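Local coordinates for UBP3-associated protein BRE5 (Saccharomyces cerevisiae, PDB 2QIY) that works with the ubiquitin protease UBP3 in de-ubiquitination, the piece described here being the NTF2 domain of BRE5, at residues Ser84-Asp90 and Thr109-Thr115; Met26-Ser31 and Asp79-Leu85; Lys56-Leu60 and Thr117-Lys121; Val11-Phe16 and Ile92-Tyr96. All blocks are in the same frame, centred on the assembly; numbering follows the deposited sequence.

Contact 1: Ser84-Asp90 and Thr109-Thr115; sequences SLKLKLD and TGEMFWT
Lys88 and Glu111 bind through their backbones in both directions, Lys88 N to Glu111 O at 2.8 Å and Glu111 N to Lys88 O at 3.0 Å. Lys86 and Phe113 do the same, with Lys86 N 2.8 Å from Phe113 O. Asp90 N to Thr109 O and Thr115 N to Ser84 O end the ladder. It is the antiparallel hairpin of strands 85-97 and 103-114 in the NTF2-like sheet, and Leu87 to Leu89 pair in turn with a strand of another protein's chain. On the face of Lys86, a first torsion of 64° brings the Phe113 ring under that lysine, whose CB sits 3.7 Å from the ring centroid in a CH-pi contact. A serine in place of Phe113 would probably deprive the Lys86 methylenes of their support and free the chain that carries NZ to an acidic side chain of the other protein. On the opposite face, Leu85 CB rests 3.6 Å from Trp114 NE1, an N-H bonded to Tyr48. Leu85 CD1 meets Met112 SD at 3.8 Å. Ser84 OG, bonded to the carbonyl of Lys81, stands at the indole edge, in its plane, 3.5 Å from Trp114 CD1.

Contact 2: Met26-Ser31 and Asp79-Leu85; sequences MRTDPS and DAKVRSL
The guanidinium of Arg83 carries Pro30 CD, the carbonyl carbon of Thr28 and Asp29 CA over one face, while its edge holds the Asp79 carboxylate and two waters in plane. This joins the C-terminal end of helix 11-28 and the turn after it to the short helix 79-82, within the helical layer of the NTF2-like fold. Arg83 NE makes a salt bridge to Asp79 OD1 at 2.7 Å, almost exactly in the guanidinium plane and on the syn lone pair of the oxygen. One water links Arg83 NH1 to Arg27 O. A second accepts from NH2 and donates to Asp29 OD1 and, at 2.6 Å, to Asp79 OD2; it sits between two carboxylates whose like charges the arginine probably offsets. Asp29 OD1 also takes the hydroxyl of Ser31.

Pro30 packs against Asp79, Val82 and Arg83 together. Its CD lies 3.5 Å from Asp79 OD2, because Asp79 turns CG away from its own backbone N (chi1 -164°) and the carboxylate comes over the proline. Pro30 CG touches Arg83 CG at 3.6 Å, the two side chains crossing at about a right angle, and also meets Val82 CG1 at 3.7 Å. Deeper in, Met26 reaches past Val82 with an extended chain, its CB against Val82 CG1 and its SD 3.7 Å from Leu85 CD1. Phe75 of helix 68-77 and Tyr48 also pack on Val82. On the backbone, Arg83 CA points its hydrogen at Met26 O, 3.3 Å away, with an angle of 156° at the hydrogen.

Contact 3: Lys56-Leu60 and Thr117-Lys121; sequences KDDVL and TPVYK
Leu60 lies over one face of the Tyr120 ring. Its CD1 stands 3.9 Å from the ring centroid, only 3° off the ring normal, in a CH-pi contact, and Leu60 CG comes within 3.6 Å of Tyr120 CE2. The two side chains cross at about a right angle. Both place CG anti to the carbonyl carbon, and in the tyrosine this (chi1 -61°) sends the ring out from the start of its strand to the loop 56-60. The rim of the ring meets backbone there: Asp58 O lies near the ring plane, 3.4 Å from Tyr120 CD2, and Val59 N is at the edge as well. A water in the ring plane, 2.7 Å from Tyr120 OH, donates to Asp57 O and so ties the phenol to the loop. Another water donates to Asp58 O and accepts from Lys121 N, 2.8 Å away.

Lys56 has CG in the position between backbone N and carbonyl carbon (chi1 70°) and bends again near its end. That end reaches the CG-CD side of Pro118, Lys56 NZ 3.6 Å from Pro118 CD, while Lys56 CE passes 3.7 Å from Tyr120 OH. Asp58 directs its carboxylate to Ser148 and to the backbone of Asn149. Phe146 of strand 137-147 packs against both Leu60 and Tyr120, and a basic side chain of another protein's chain makes a cation-pi contact with the tyrosine. The arrangement is a loop packed on the start of an inner strand of the NTF2-like sheet, forming part of the surface that meets this partner protein.

Contact 4: Val11-Phe16 and Ile92-Tyr96; sequences VQDICF and IDFQY
In the NTF2-like fold the long helix 11-28 lies across the curved sheet, and here its first turns meet strand 85-97, with Val11 and Cys15 against Phe94. The segment axes pass 9.5 Å apart at 124°, so side chains fill the gap. Val11 CG1 presses closely on the Phe94 rim, 3.3 Å from CE1, and the carbonyl carbon of Val11 lies over one ring face. Cys15 SG approaches obliquely, 4.5 Å from the Phe94 centroid, a sulfur-aromatic contact, and also touches Phe94 CB at 3.7 Å. Phe94 takes a first torsion of 59°, which lays one face of its ring toward the helix, against both Val11 and Cys15; Gln12 CA closes in at 3.8 Å from Phe94 CE2. An alanine at Phe94 would probably open a gap beneath Val11 and Cys15 and cost the cation-pi contact with Lys64 of the second subunit. Farther out, Val11 CB is 3.5 Å from Tyr96 OH. At the other end, Ile92 CD1 meets Phe16 CD1 at 3.8 Å. Asp93 and Gln95 point away from the helix and bond to the second subunit, an arrangement typical of NTF2-like dimers: helix on one face of the sheet, partner subunit on the other.

How the contacts relate
Following the chain, helix 11-28 opens contact 4 at its start and contact 2 at its end. Loop segment 56-60 opens contact 3 before helix 79-82 returns to the helix end and closes contact 2. Contact 1 opens next, sharing Ser84 and Leu85 with contact 2, and strand 85-97 runs on to close contact 4, the longest loop. Strand 103-114 then closes contact 1, and segment 117-121 closes contact 3. Contact 2 lies wholly within contact 4, and contact 1 within contact 3. Contact 1 crosses contact 4, while contact 3 crosses both 2 and 4. Contacts 1 and 3 meet through neighbouring strands and the Glu111-Lys121 salt bridge; contacts 2 and 4 fasten the two ends of one helix.

Contact 1: Ser84-Asp90 and Thr109-Thr115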
# COMPACT_ATOMS: atom_id res chain seq x y z
N SER A 84 -12.56 7.94 -17.26
CA SER A 84 -11.50 8.90 -17.61
C SER A 84 -10.24 8.67 -16.77
O SER A 84 -9.28 9.43 -16.88
CB SER A 84 -12.01 10.33 -17.48
OG SER A 84 -12.14 10.74 -16.12
N LEU A 85 -10.23 7.59 -15.97
CA LEU A 85 -9.09 7.31 -15.09
C LEU A 85 -7.90 6.82 -15.90
O LEU A 85 -8.05 6.01 -16.81
CB LEU A 85 -9.49 6.28 -14.03
CG LEU A 85 -8.44 5.87 -12.98
CD1 LEU A 85 -9.09 5.45 -11.66
CD2 LEU A 85 -7.54 4.75 -13.54
N LYS A 86 -6.72 7.33 -15.55
CA LYS A 86 -5.48 7.05 -16.25
C LYS A 86 -4.40 6.86 -15.19
O LYS A 86 -4.50 7.37 -14.07
CB LYS A 86 -5.15 8.24 -17.15
CG LYS A 86 -6.17 8.44 -18.29
CD LYS A 86 -5.99 9.76 -19.00
CE LYS A 86 -7.05 9.92 -20.07
NZ LYS A 86 -6.58 9.31 -21.33
N LEU A 87 -3.35 6.11 -15.50
CA LEU A 87 -2.27 6.00 -14.52
C LEU A 87 -0.96 5.59 -15.12
O LEU A 87 -0.92 5.00 -16.21
CB LEU A 87 -2.61 5.04 -13.36
CG LEU A 87 -2.72 3.55 -13.67
CD1 LEU A 87 -2.44 2.75 -12.38
CD2 LEU A 87 -4.11 3.24 -14.24
N LYS A 88 0.09 5.94 -14.39
CA LYS A 88 1.42 5.37 -14.55
C LYS A 88 1.59 4.37 -13.42
O LYS A 88 1.54 4.74 -12.24
CB LYS A 88 2.47 6.47 -14.47
CG LYS A 88 3.89 5.94 -14.54
CD LYS A 88 4.91 7.07 -14.57
CE LYS A 88 6.31 6.48 -14.65
NZ LYS A 88 7.34 7.54 -14.80
N LEU A 89 1.68 3.09 -13.77
CA LEU A 89 1.86 2.02 -12.75
C LEU A 89 3.36 1.85 -12.55
O LEU A 89 4.07 1.48 -13.49
CB LEU A 89 1.24 0.70 -13.27
CG LEU A 89 0.69 -0.42 -12.37
CD1 LEU A 89 1.04 -1.80 -12.91
CD2 LEU A 89 0.85 -0.27 -10.83
N ASP A 90 3.86 2.13 -11.34
CA ASP A 90 5.31 2.11 -11.07
C ASP A 90 5.83 0.78 -10.50
O ASP A 90 6.91 0.31 -10.87
CB ASP A 90 5.69 3.19 -10.05
CG ASP A 90 5.63 4.61 -10.62
OD1 ASP A 90 5.25 5.49 -9.84
OD2 ASP A 90 5.99 4.86 -11.79
N THR A 109 1.79 0.69 -6.78
CA THR A 109 1.91 2.13 -6.51
C THR A 109 2.14 2.80 -7.83
O THR A 109 2.64 2.18 -8.78
CB THR A 109 3.09 2.54 -5.57
OG1 THR A 109 4.34 2.50 -6.28
CG2 THR A 109 3.17 1.65 -4.33
N GLY A 110 1.83 4.09 -7.89
CA GLY A 110 2.01 4.82 -9.15
C GLY A 110 1.49 6.22 -9.02
O GLY A 110 1.37 6.75 -7.91
N GLU A 111 1.16 6.81 -10.16
CA GLU A 111 0.62 8.16 -10.23
C GLU A 111 -0.63 8.11 -11.09
O GLU A 111 -0.60 7.62 -12.21
CB GLU A 111 1.67 9.14 -10.75
CG GLU A 111 2.86 9.25 -9.76
CD GLU A 111 3.81 10.41 -9.99
OE1 GLU A 111 3.58 11.26 -10.88
OE2 GLU A 111 4.77 10.50 -9.17
N MET A 112 -1.74 8.55 -10.50
CA MET A 112 -3.06 8.42 -11.09
C MET A 112 -3.56 9.80 -11.49
O MET A 112 -3.29 10.79 -10.81
CB MET A 112 -4.00 7.76 -10.05
CG MET A 112 -5.38 7.50 -10.56
SD MET A 112 -6.26 6.53 -9.33
CE MET A 112 -5.46 4.95 -9.53
N PHE A 113 -4.29 9.88 -12.59
CA PHE A 113 -4.95 11.14 -12.94
C PHE A 113 -6.20 10.80 -13.74
O PHE A 113 -6.51 9.63 -13.98
CB PHE A 113 -4.02 12.10 -13.68
CG PHE A 113 -3.53 11.61 -15.03
CD1 PHE A 113 -4.01 12.22 -16.20
CD2 PHE A 113 -2.57 10.61 -15.13
CE1 PHE A 113 -3.57 11.80 -17.44
CE2 PHE A 113 -2.10 10.19 -16.41
CZ PHE A 113 -2.61 10.78 -17.54
N TRP A 114 -6.96 11.84 -14.06
CA TRP A 114 -8.13 11.68 -14.91
C TRP A 114 -7.95 12.67 -16.04
O TRP A 114 -7.16 13.63 -15.93
CB TRP A 114 -9.42 11.94 -14.10
CG TRP A 114 -9.66 10.88 -13.02
CD1 TRP A 114 -10.55 9.82 -13.09
CD2 TRP A 114 -9.00 10.77 -11.77
NE1 TRP A 114 -10.46 9.07 -11.95
CE2 TRP A 114 -9.52 9.62 -11.11
CE3 TRP A 114 -8.01 11.54 -11.11
CZ2 TRP A 114 -9.10 9.23 -9.83
CZ3 TRP A 114 -7.58 11.12 -9.83
CH2 TRP A 114 -8.12 9.98 -9.22
N THR A 115 -8.64 12.47 -17.15
CA THR A 115 -8.51 13.40 -18.27
C THR A 115 -8.50 14.85 -17.79
O THR A 115 -9.43 15.30 -17.11
CB THR A 115 -9.64 13.18 -19.27
OG1 THR A 115 -9.65 11.80 -19.64
CG2 THR A 115 -9.44 14.08 -20.50
O HOH W 1 -11.95 13.89 -15.89
O HOH W 2 5.42 4.82 -6.93

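Contact 2: Met26-Ser31 and Asp79-Leu85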
# COMPACT_ATOMS: atom_id res chain seq x y z
N MET A 26 -12.05 -0.15 -16.13
CA MET A 26 -12.54 1.17 -15.77
C MET A 26 -12.75 2.04 -16.98
O MET A 26 -13.71 2.81 -17.04
CB MET A 26 -11.56 1.88 -14.84
CG MET A 26 -11.42 1.14 -13.56
SD MET A 26 -10.65 2.20 -12.35
CE MET A 26 -10.87 1.20 -10.87
N ARG A 27 -11.82 1.95 -17.93
CA ARG A 27 -11.94 2.69 -19.16
C ARG A 27 -13.13 2.19 -19.96
O ARG A 27 -13.91 2.99 -20.50
CB ARG A 27 -10.68 2.50 -19.99
CG ARG A 27 -10.57 3.41 -21.23
CD ARG A 27 -9.27 3.12 -21.97
NE ARG A 27 -9.21 1.70 -22.36
CZ ARG A 27 -8.10 0.97 -22.50
NH1 ARG A 27 -6.89 1.49 -22.30
NH2 ARG A 27 -8.22 -0.31 -22.84
N THR A 28 -13.27 0.88 -20.05
CA THR A 28 -14.22 0.30 -21.00
C THR A 28 -15.66 0.21 -20.51
O THR A 28 -16.59 0.41 -21.32
CB THR A 28 -13.74 -1.07 -21.55
OG1 THR A 28 -13.69 -2.01 -20.49
CG2 THR A 28 -12.37 -0.96 -22.14
N ASP A 29 -15.86 -0.11 -19.23
CA ASP A 29 -17.24 -0.23 -18.70
C ASP A 29 -17.32 -0.29 -17.18
O ASP A 29 -17.30 -1.37 -16.60
CB ASP A 29 -17.95 -1.44 -19.30
CG ASP A 29 -19.44 -1.45 -19.01
OD1 ASP A 29 -19.91 -0.61 -18.18
OD2 ASP A 29 -20.16 -2.29 -19.60
N PRO A 30 -17.43 0.88 -16.53
CA PRO A 30 -17.51 0.93 -15.06
C PRO A 30 -18.66 0.11 -14.46
O PRO A 30 -18.57 -0.34 -13.33
CB PRO A 30 -17.71 2.43 -14.77
CG PRO A 30 -17.04 3.12 -15.94
CD PRO A 30 -17.41 2.24 -17.12
N SER A 31 -19.74 -0.03 -15.23
CA SER A 31 -20.94 -0.74 -14.75
C SER A 31 -20.77 -2.25 -14.64
O SER A 31 -21.66 -2.92 -14.11
CB SER A 31 -22.17 -0.40 -15.62
OG SER A 31 -22.18 -1.12 -16.84
N ASP A 79 -19.77 6.64 -13.47
CA ASP A 79 -19.37 6.06 -14.75
C ASP A 79 -18.46 7.00 -15.58
O ASP A 79 -17.38 6.61 -16.01
CB ASP A 79 -20.61 5.66 -15.57
CG ASP A 79 -20.29 4.71 -16.71
OD1 ASP A 79 -19.76 5.21 -17.72
OD2 ASP A 79 -20.59 3.49 -16.61
N ALA A 80 -18.92 8.23 -15.82
CA ALA A 80 -18.18 9.15 -16.68
C ALA A 80 -16.77 9.43 -16.15
O ALA A 80 -15.77 9.41 -16.90
CB ALA A 80 -18.96 10.45 -16.86
N LYS A 81 -16.69 9.69 -14.85
CA LYS A 81 -15.42 9.96 -14.18
C LYS A 81 -14.49 8.75 -14.21
O LYS A 81 -13.32 8.86 -14.53
CB LYS A 81 -15.66 10.38 -12.73
CG LYS A 81 -15.52 11.85 -12.47
CD LYS A 81 -14.04 12.22 -12.42
CE LYS A 81 -13.80 13.64 -12.92
NZ LYS A 81 -12.34 13.94 -13.12
N VAL A 82 -15.04 7.58 -13.89
CA VAL A 82 -14.27 6.35 -13.82
C VAL A 82 -13.68 6.04 -15.21
O VAL A 82 -12.51 5.65 -15.33
CB VAL A 82 -15.15 5.17 -13.26
CG1 VAL A 82 -14.45 3.84 -13.47
CG2 VAL A 82 -15.49 5.40 -11.76
N ARG A 83 -14.46 6.30 -16.27
CA ARG A 83 -14.01 6.03 -17.63
C ARG A 83 -12.78 6.87 -18.00
O ARG A 83 -12.07 6.57 -18.97
CB ARG A 83 -15.14 6.35 -18.62
CG ARG A 83 -16.17 5.23 -18.72
CD ARG A 83 -17.26 5.58 -19.75
NE ARG A 83 -18.24 4.49 -19.86
CZ ARG A 83 -18.22 3.57 -20.82
NH1 ARG A 83 -17.30 3.64 -21.77
NH2 ARG A 83 -19.15 2.61 -20.86
N SER A 84 -12.56 7.94 -17.26
CA SER A 84 -11.50 8.90 -17.61
C SER A 84 -10.24 8.67 -16.77
O SER A 84 -9.28 9.43 -16.88
CB SER A 84 -12.01 10.33 -17.48
OG SER A 84 -12.14 10.74 -16.12
N LEU A 85 -10.23 7.59 -15.97
CA LEU A 85 -9.09 7.31 -15.09
C LEU A 85 -7.90 6.82 -15.90
O LEU A 85 -8.05 6.01 -16.81
CB LEU A 85 -9.49 6.28 -14.03
CG LEU A 85 -8.44 5.87 -12.98
CD1 LEU A 85 -9.09 5.45 -11.66
CD2 LEU A 85 -7.54 4.75 -13.54
O HOH W 3 -14.62 5.00 -22.27
O HOH W 4 -21.08 2.11 -18.79

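Contact 3: Lys56-Leu60 and Thr117-Lys121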
# COMPACT_ATOMS: atom_id res chain seq x y z
N LYS A 56 -3.06 23.41 -4.92
CA LYS A 56 -4.23 22.73 -4.43
C LYS A 56 -3.83 21.33 -3.93
O LYS A 56 -2.64 20.97 -3.89
CB LYS A 56 -5.35 22.67 -5.49
CG LYS A 56 -5.05 21.75 -6.66
CD LYS A 56 -6.32 21.16 -7.26
CE LYS A 56 -5.98 20.05 -8.26
NZ LYS A 56 -6.88 20.08 -9.47
N ASP A 57 -4.84 20.57 -3.54
CA ASP A 57 -4.66 19.29 -2.87
C ASP A 57 -3.97 18.29 -3.77
O ASP A 57 -4.37 18.09 -4.91
CB ASP A 57 -6.01 18.70 -2.48
CG ASP A 57 -6.82 19.60 -1.54
OD1 ASP A 57 -8.03 19.31 -1.37
OD2 ASP A 57 -6.25 20.56 -0.98
N ASP A 58 -2.94 17.64 -3.25
CA ASP A 58 -2.33 16.58 -4.03
C ASP A 58 -2.70 15.22 -3.49
O ASP A 58 -2.12 14.21 -3.86
CB ASP A 58 -0.83 16.80 -4.17
CG ASP A 58 -0.06 16.52 -2.89
OD1 ASP A 58 1.18 16.38 -3.01
OD2 ASP A 58 -0.67 16.42 -1.79
N VAL A 59 -3.71 15.19 -2.61
CA VAL A 59 -4.36 13.93 -2.26
C VAL A 59 -5.88 14.05 -2.45
O VAL A 59 -6.43 15.16 -2.53
CB VAL A 59 -4.07 13.47 -0.82
CG1 VAL A 59 -2.57 13.22 -0.61
CG2 VAL A 59 -4.63 14.47 0.22
N LEU A 60 -6.54 12.91 -2.54
CA LEU A 60 -7.99 12.90 -2.65
C LEU A 60 -8.54 12.06 -1.52
O LEU A 60 -7.86 11.12 -1.06
CB LEU A 60 -8.44 12.28 -3.98
CG LEU A 60 -7.96 13.03 -5.22
CD1 LEU A 60 -8.20 12.17 -6.42
CD2 LEU A 60 -8.66 14.37 -5.39
N THR A 117 -6.68 16.36 -15.50
CA THR A 117 -6.34 16.69 -14.11
C THR A 117 -4.85 16.55 -13.86
O THR A 117 -4.15 15.89 -14.65
CB THR A 117 -7.07 15.82 -13.06
OG1 THR A 117 -6.41 14.55 -12.92
CG2 THR A 117 -8.54 15.64 -13.40
N PRO A 118 -4.34 17.14 -12.76
CA PRO A 118 -2.97 16.81 -12.36
C PRO A 118 -2.88 15.38 -11.84
O PRO A 118 -3.91 14.74 -11.58
CB PRO A 118 -2.66 17.78 -11.22
CG PRO A 118 -3.99 18.22 -10.73
CD PRO A 118 -4.96 18.14 -11.85
N VAL A 119 -1.65 14.91 -11.65
CA VAL A 119 -1.45 13.58 -11.06
C VAL A 119 -1.59 13.60 -9.52
O VAL A 119 -1.46 14.64 -8.87
CB VAL A 119 -0.07 13.00 -11.37
CG1 VAL A 119 0.08 12.79 -12.88
CG2 VAL A 119 1.05 13.95 -10.82
N TYR A 120 -1.85 12.39 -9.00
CA TYR A 120 -1.90 12.12 -7.57
C TYR A 120 -1.17 10.80 -7.35
O TYR A 120 -1.45 9.80 -8.04
CB TYR A 120 -3.34 11.91 -7.15
CG TYR A 120 -4.23 13.10 -7.38
CD1 TYR A 120 -4.80 13.34 -8.63
CD2 TYR A 120 -4.50 13.99 -6.34
CE1 TYR A 120 -5.64 14.43 -8.85
CE2 TYR A 120 -5.33 15.08 -6.53
CZ TYR A 120 -5.90 15.31 -7.81
OH TYR A 120 -6.71 16.41 -8.03
N LYS A 121 -0.24 10.79 -6.40
CA LYS A 121 0.52 9.57 -6.10
C LYS A 121 -0.40 8.65 -5.34
O LYS A 121 -1.19 9.14 -4.53
CB LYS A 121 1.67 9.88 -5.16
CG LYS A 121 2.90 10.45 -5.84
CD LYS A 121 4.10 10.13 -4.93
CE LYS A 121 5.41 10.04 -5.70
NZ LYS A 121 5.44 9.06 -6.81
O HOH W 5 -7.21 18.05 -5.89
O HOH W 6 0.20 13.10 -4.81

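Contact 4: Val11-Phe16 and Ile92-Tyr96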
# COMPACT_ATOMS: atom_id res chain seq x y z
N VAL A 11 2.65 -16.61 -10.59
CA VAL A 11 1.97 -15.65 -9.73
C VAL A 11 2.26 -14.21 -10.18
O VAL A 11 1.36 -13.36 -10.17
CB VAL A 11 2.28 -15.89 -8.22
CG1 VAL A 11 3.78 -15.87 -7.94
CG2 VAL A 11 1.53 -14.89 -7.34
N GLN A 12 3.49 -13.93 -10.60
CA GLN A 12 3.81 -12.60 -11.14
C GLN A 12 2.96 -12.30 -12.38
O GLN A 12 2.44 -11.20 -12.54
CB GLN A 12 5.30 -12.48 -11.48
CG GLN A 12 5.70 -11.05 -11.87
CD GLN A 12 7.10 -10.96 -12.43
OE1 GLN A 12 7.39 -11.49 -13.51
NE2 GLN A 12 7.97 -10.28 -11.71
N ASP A 13 2.85 -13.31 -13.25
CA ASP A 13 1.98 -13.23 -14.43
C ASP A 13 0.55 -12.88 -14.08
O ASP A 13 -0.01 -11.97 -14.68
CB ASP A 13 1.97 -14.57 -15.19
CG ASP A 13 3.15 -14.73 -16.13
OD1 ASP A 13 3.96 -13.78 -16.24
OD2 ASP A 13 3.25 -15.81 -16.75
N ILE A 14 -0.04 -13.59 -13.12
CA ILE A 14 -1.43 -13.31 -12.81
C ILE A 14 -1.61 -11.93 -12.17
O ILE A 14 -2.60 -11.25 -12.45
CB ILE A 14 -2.23 -14.47 -12.09
CG1 ILE A 14 -2.52 -14.20 -10.61
CG2 ILE A 14 -1.70 -15.88 -12.48
CD1 ILE A 14 -1.37 -14.47 -9.68
N CYS A 15 -0.64 -11.50 -11.36
CA CYS A 15 -0.72 -10.15 -10.75
C CYS A 15 -0.64 -9.05 -11.79
O CYS A 15 -1.39 -8.08 -11.73
CB CYS A 15 0.39 -9.94 -9.72
SG CYS A 15 0.19 -10.95 -8.28
N PHE A 16 0.25 -9.21 -12.77
CA PHE A 16 0.41 -8.21 -13.80
C PHE A 16 -0.84 -8.14 -14.67
O PHE A 16 -1.36 -7.03 -14.93
CB PHE A 16 1.66 -8.46 -14.63
CG PHE A 16 1.97 -7.36 -15.60
CD1 PHE A 16 2.76 -6.28 -15.22
CD2 PHE A 16 1.47 -7.41 -16.91
CE1 PHE A 16 3.05 -5.25 -16.13
CE2 PHE A 16 1.75 -6.40 -17.82
CZ PHE A 16 2.54 -5.31 -17.43
N ILE A 92 4.86 -3.20 -8.40
CA ILE A 92 3.96 -4.26 -7.99
C ILE A 92 4.72 -5.11 -6.97
O ILE A 92 5.89 -5.46 -7.21
CB ILE A 92 3.58 -5.18 -9.19
CG1 ILE A 92 2.90 -4.36 -10.31
CG2 ILE A 92 2.71 -6.37 -8.71
CD1 ILE A 92 2.71 -5.11 -11.64
N ASP A 93 4.03 -5.42 -5.86
CA ASP A 93 4.51 -6.38 -4.85
C ASP A 93 3.41 -7.39 -4.62
O ASP A 93 2.24 -7.04 -4.62
CB ASP A 93 4.79 -5.68 -3.52
CG ASP A 93 5.91 -4.67 -3.62
OD1 ASP A 93 7.08 -5.11 -3.66
OD2 ASP A 93 5.62 -3.45 -3.66
N PHE A 94 3.79 -8.66 -4.40
CA PHE A 94 2.76 -9.65 -4.06
C PHE A 94 3.25 -10.65 -3.04
O PHE A 94 4.47 -10.89 -2.91
CB PHE A 94 2.25 -10.37 -5.30
CG PHE A 94 3.33 -11.10 -6.06
CD1 PHE A 94 3.69 -12.40 -5.71
CD2 PHE A 94 4.00 -10.47 -7.11
CE1 PHE A 94 4.69 -13.07 -6.40
CE2 PHE A 94 5.03 -11.15 -7.81
CZ PHE A 94 5.37 -12.43 -7.45
N GLN A 95 2.29 -11.26 -2.35
CA GLN A 95 2.52 -12.46 -1.52
C GLN A 95 1.27 -13.34 -1.55
O GLN A 95 0.17 -12.86 -1.81
CB GLN A 95 2.80 -12.10 -0.06
CG GLN A 95 4.04 -11.24 0.21
CD GLN A 95 4.14 -10.81 1.69
OE1 GLN A 95 3.15 -10.86 2.43
NE2 GLN A 95 5.33 -10.40 2.11
N TYR A 96 1.44 -14.63 -1.23
CA TYR A 96 0.29 -15.49 -1.01
C TYR A 96 -0.23 -15.26 0.40
O TYR A 96 0.52 -14.82 1.28
CB TYR A 96 0.67 -16.96 -1.21
CG TYR A 96 0.67 -17.39 -2.66
CD1 TYR A 96 1.85 -17.80 -3.28
CD2 TYR A 96 -0.50 -17.39 -3.41
CE1 TYR A 96 1.86 -18.21 -4.62
CE2 TYR A 96 -0.51 -17.79 -4.74
CZ TYR A 96 0.66 -18.19 -5.34
OH TYR A 96 0.63 -18.60 -6.66